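PDB 3N6X: putative glutathionylspermidine synthase from Methylobacillus flagellatus, which probably acts as an ATP-dependent ligase of the circularly permuted ATP-grasp type, perhaps joining glutathione to spermidine. Local coordinates for residues S412-L417 with G465-W470. Numbering follows the deposited sequence.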
ATOM      1  N   SER A 412       3.727  17.299   2.372  1.00 60.92           N
ATOM      2  CA  SER A 412       4.010  17.641   3.766  1.00 60.77           C
ATOM      3  C   SER A 412       5.346  17.110   4.237  1.00 63.96           C
ATOM      4  O   SER A 412       5.800  16.053   3.781  1.00 62.38           O
ATOM      5  CB  SER A 412       2.884  17.192   4.700  1.00 64.43           C
ATOM      6  OG  SER A 412       3.019  15.838   5.101  1.00 71.54           O
ATOM      7  N   THR A 413       5.998  17.873   5.119  1.00 61.30           N
ATOM      8  CA  THR A 413       7.289  17.511   5.681  1.00 61.54           C
ATOM      9  C   THR A 413       7.147  17.048   7.122  1.00 66.94           C
ATOM     10  O   THR A 413       6.300  17.551   7.862  1.00 66.48           O
ATOM     11  CB  THR A 413       8.271  18.667   5.558  1.00 68.61           C
ATOM     12  OG1 THR A 413       7.621  19.884   5.942  1.00 69.57           O
ATOM     13  CG2 THR A 413       8.842  18.795   4.162  1.00 66.94           C
ATOM     14  N   CYS A 414       7.969  16.091   7.514  1.00 64.41           N
ATOM     15  CA  CYS A 414       7.986  15.568   8.868  1.00 64.86           C
ATOM     16  C   CYS A 414       9.395  15.758   9.421  1.00 68.75           C
ATOM     17  O   CYS A 414      10.372  15.472   8.712  1.00 67.89           O
ATOM     18  CB  CYS A 414       7.570  14.098   8.879  1.00 65.74           C
ATOM     19  SG  CYS A 414       7.597  13.321  10.517  1.00 69.97           S
ATOM     20  N   PRO A 415       9.540  16.280  10.672  1.00 64.94           N
ATOM     21  CA  PRO A 415      10.889  16.474  11.233  1.00 64.06           C
ATOM     22  C   PRO A 415      11.707  15.209  11.161  1.00 66.58           C
ATOM     23  O   PRO A 415      11.230  14.141  11.517  1.00 64.98           O
ATOM     24  CB  PRO A 415      10.612  16.892  12.668  1.00 65.96           C
ATOM     25  CG  PRO A 415       9.281  17.503  12.613  1.00 70.85           C
ATOM     26  CD  PRO A 415       8.504  16.700  11.630  1.00 66.58           C
ATOM     27  N   THR A 416      12.877  15.311  10.561  1.00 64.71           N
ATOM     28  CA  THR A 416      13.742  14.178  10.301  1.00 65.23           C
ATOM     29  C   THR A 416      15.161  14.560  10.667  1.00 73.26           C
ATOM     30  O   THR A 416      15.592  15.687  10.391  1.00 73.27           O
ATOM     31  CB  THR A 416      13.620  13.784   8.812  1.00 67.28           C
ATOM     32  OG1 THR A 416      12.242  13.783   8.436  1.00 63.56           O
ATOM     33  CG2 THR A 416      14.241  12.429   8.502  1.00 63.76           C
ATOM     34  N   LEU A 417      15.893  13.633  11.295  1.00 72.18           N
ATOM     35  CA  LEU A 417      17.274  13.881  11.679  1.00 73.13           C
ATOM     36  C   LEU A 417      18.202  13.807  10.469  1.00 79.10           C
ATOM     37  O   LEU A 417      18.378  12.736   9.877  1.00 78.97           O
ATOM     38  CB  LEU A 417      17.724  12.917  12.791  1.00 73.24           C
ATOM     39  CG  LEU A 417      17.192  13.237  14.186  1.00 78.05           C
ATOM     40  CD1 LEU A 417      17.017  11.986  14.991  1.00 78.50           C
ATOM     41  CD2 LEU A 417      18.099  14.210  14.909  1.00 80.38           C
ATOM     42  N   GLY A 465      13.791   6.209   3.236  1.00 67.34           N
ATOM     43  CA  GLY A 465      13.781   5.530   4.529  1.00 65.01           C
ATOM     44  C   GLY A 465      12.390   5.351   5.105  1.00 62.80           C
ATOM     45  O   GLY A 465      11.404   5.702   4.459  1.00 61.87           O
ATOM     46  N   THR A 466      12.292   4.785   6.327  1.00 55.78           N
ATOM     47  CA  THR A 466      10.993   4.615   7.000  1.00 53.54           C
ATOM     48  C   THR A 466      10.948   5.254   8.380  1.00 53.82           C
ATOM     49  O   THR A 466      11.987   5.569   8.973  1.00 52.24           O
ATOM     50  CB  THR A 466      10.544   3.155   7.059  1.00 58.93           C
ATOM     51  OG1 THR A 466      11.448   2.418   7.870  1.00 61.76           O
ATOM     52  CG2 THR A 466      10.400   2.523   5.685  1.00 57.91           C
ATOM     53  N   LYS A 467       9.726   5.456   8.877  1.00 48.09           N
ATOM     54  CA  LYS A 467       9.425   6.020  10.183  1.00 45.73           C
ATOM     55  C   LYS A 467       8.331   5.186  10.799  1.00 47.35           C
ATOM     56  O   LYS A 467       7.597   4.506  10.077  1.00 47.88           O
ATOM     57  CB  LYS A 467       8.905   7.459  10.033  1.00 46.52           C
ATOM     58  CG  LYS A 467       9.964   8.491   9.718  1.00 45.56           C
ATOM     59  CD  LYS A 467       9.321   9.840   9.528  1.00 48.94           C
ATOM     60  CE  LYS A 467      10.332  10.956   9.456  1.00 59.46           C
ATOM     61  NZ  LYS A 467      10.555  11.576  10.786  1.00 61.52           N
ATOM     62  N   ASP A 468       8.172   5.275  12.117  1.00 41.06           N
ATOM     63  CA  ASP A 468       7.050   4.657  12.813  1.00 39.21           C
ATOM     64  C   ASP A 468       5.891   5.646  12.714  1.00 39.84           C
ATOM     65  O   ASP A 468       6.127   6.853  12.741  1.00 41.00           O
ATOM     66  CB  ASP A 468       7.416   4.419  14.296  1.00 40.57           C
ATOM     67  CG  ASP A 468       6.378   3.672  15.122  1.00 39.59           C
ATOM     68  OD1 ASP A 468       5.388   3.171  14.531  1.00 38.05           O
ATOM     69  OD2 ASP A 468       6.558   3.581  16.354  1.00 39.77           O
ATOM     70  N   THR A 469       4.660   5.156  12.554  1.00 33.84           N
ATOM     71  CA  THR A 469       3.478   6.028  12.504  1.00 32.78           C
ATOM     72  C   THR A 469       2.665   5.817  13.760  1.00 35.52           C
ATOM     73  O   THR A 469       2.201   4.696  14.026  1.00 32.93           O
ATOM     74  CB  THR A 469       2.633   5.776  11.224  1.00 37.14           C
ATOM     75  OG1 THR A 469       3.472   5.863  10.082  1.00 34.25           O
ATOM     76  CG2 THR A 469       1.464   6.758  11.085  1.00 31.65           C
ATOM     77  N   TRP A 470       2.490   6.887  14.538  1.00 33.38           N
ATOM     78  CA  TRP A 470       1.735   6.838  15.782  1.00 33.84           C
ATOM     79  C   TRP A 470       0.331   7.366  15.586  1.00 36.98           C
ATOM     80  O   TRP A 470       0.157   8.500  15.141  1.00 37.17           O
ATOM     81  CB  TRP A 470       2.430   7.673  16.860  1.00 33.23           C
ATOM     82  CG  TRP A 470       3.739   7.129  17.359  1.00 34.83           C
ATOM     83  CD1 TRP A 470       4.366   5.979  16.970  1.00 37.77           C
ATOM     84  CD2 TRP A 470       4.563   7.713  18.374  1.00 35.06           C
ATOM     85  NE1 TRP A 470       5.548   5.828  17.658  1.00 37.56           N
ATOM     86  CE2 TRP A 470       5.693   6.879  18.529  1.00 39.18           C
ATOM     87  CE3 TRP A 470       4.456   8.872  19.171  1.00 36.19           C
ATOM     88  CZ2 TRP A 470       6.700   7.152  19.464  1.00 38.58           C
ATOM     89  CZ3 TRP A 470       5.465   9.153  20.078  1.00 37.94           C
ATOM     90  CH2 TRP A 470       6.567   8.297  20.225  1.00 38.72           C
TER
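K467 reaches from the strand at 465-467 to the backbone of 413-417, and its ammonium group makes the one hydrogen bond between the two segments: NZ lies 2.8 Å from the carbonyl O of P415. It approaches at a C=O...N angle of 146°, tilted from the carbonyl plane. The same nitrogen forms a salt bridge with D73 and a hydrogen bond with the carbonyl of V75, so the buried charge has a carboxylate and two backbone oxygens round it. The lysine chain runs extended out to CE, and the bend at chi4 (-94°) swings NZ to the P415 carbonyl.

The other contacts, none a hydrogen bond, gather round the end of the lysine. SG of C414 comes within 3.4 Å of K467 NZ, while OG1 of T416 lies 3.6 Å from K467 CE. That hydroxyl also donates to the carbonyl O of C414, at 2.5 Å from OG1, tying T416 back to its own strand. A methionine in place of K467 would probably leave the D73 carboxylate without its positive mate and the P415 carbonyl without this donor.

Within 465-470, W470 NE1 binds D468 OD2 at 2.8 Å, meeting the oxygen from above the carboxylate plane; R177 of helix 170-183 forms a salt bridge with the same oxygen.

K467 is thus a buried lysine bridging non-neighbouring strands of one mixed sheet in this ATP-grasp-type protein. The segments 413-417 and 465-467 run at 111°, their axes coming no nearer than 10.3 Å. Strands 423-435 and 446-450 link them through successive antiparallel pairings, and V449 and C447 of the latter touch T416 and K467 respectively.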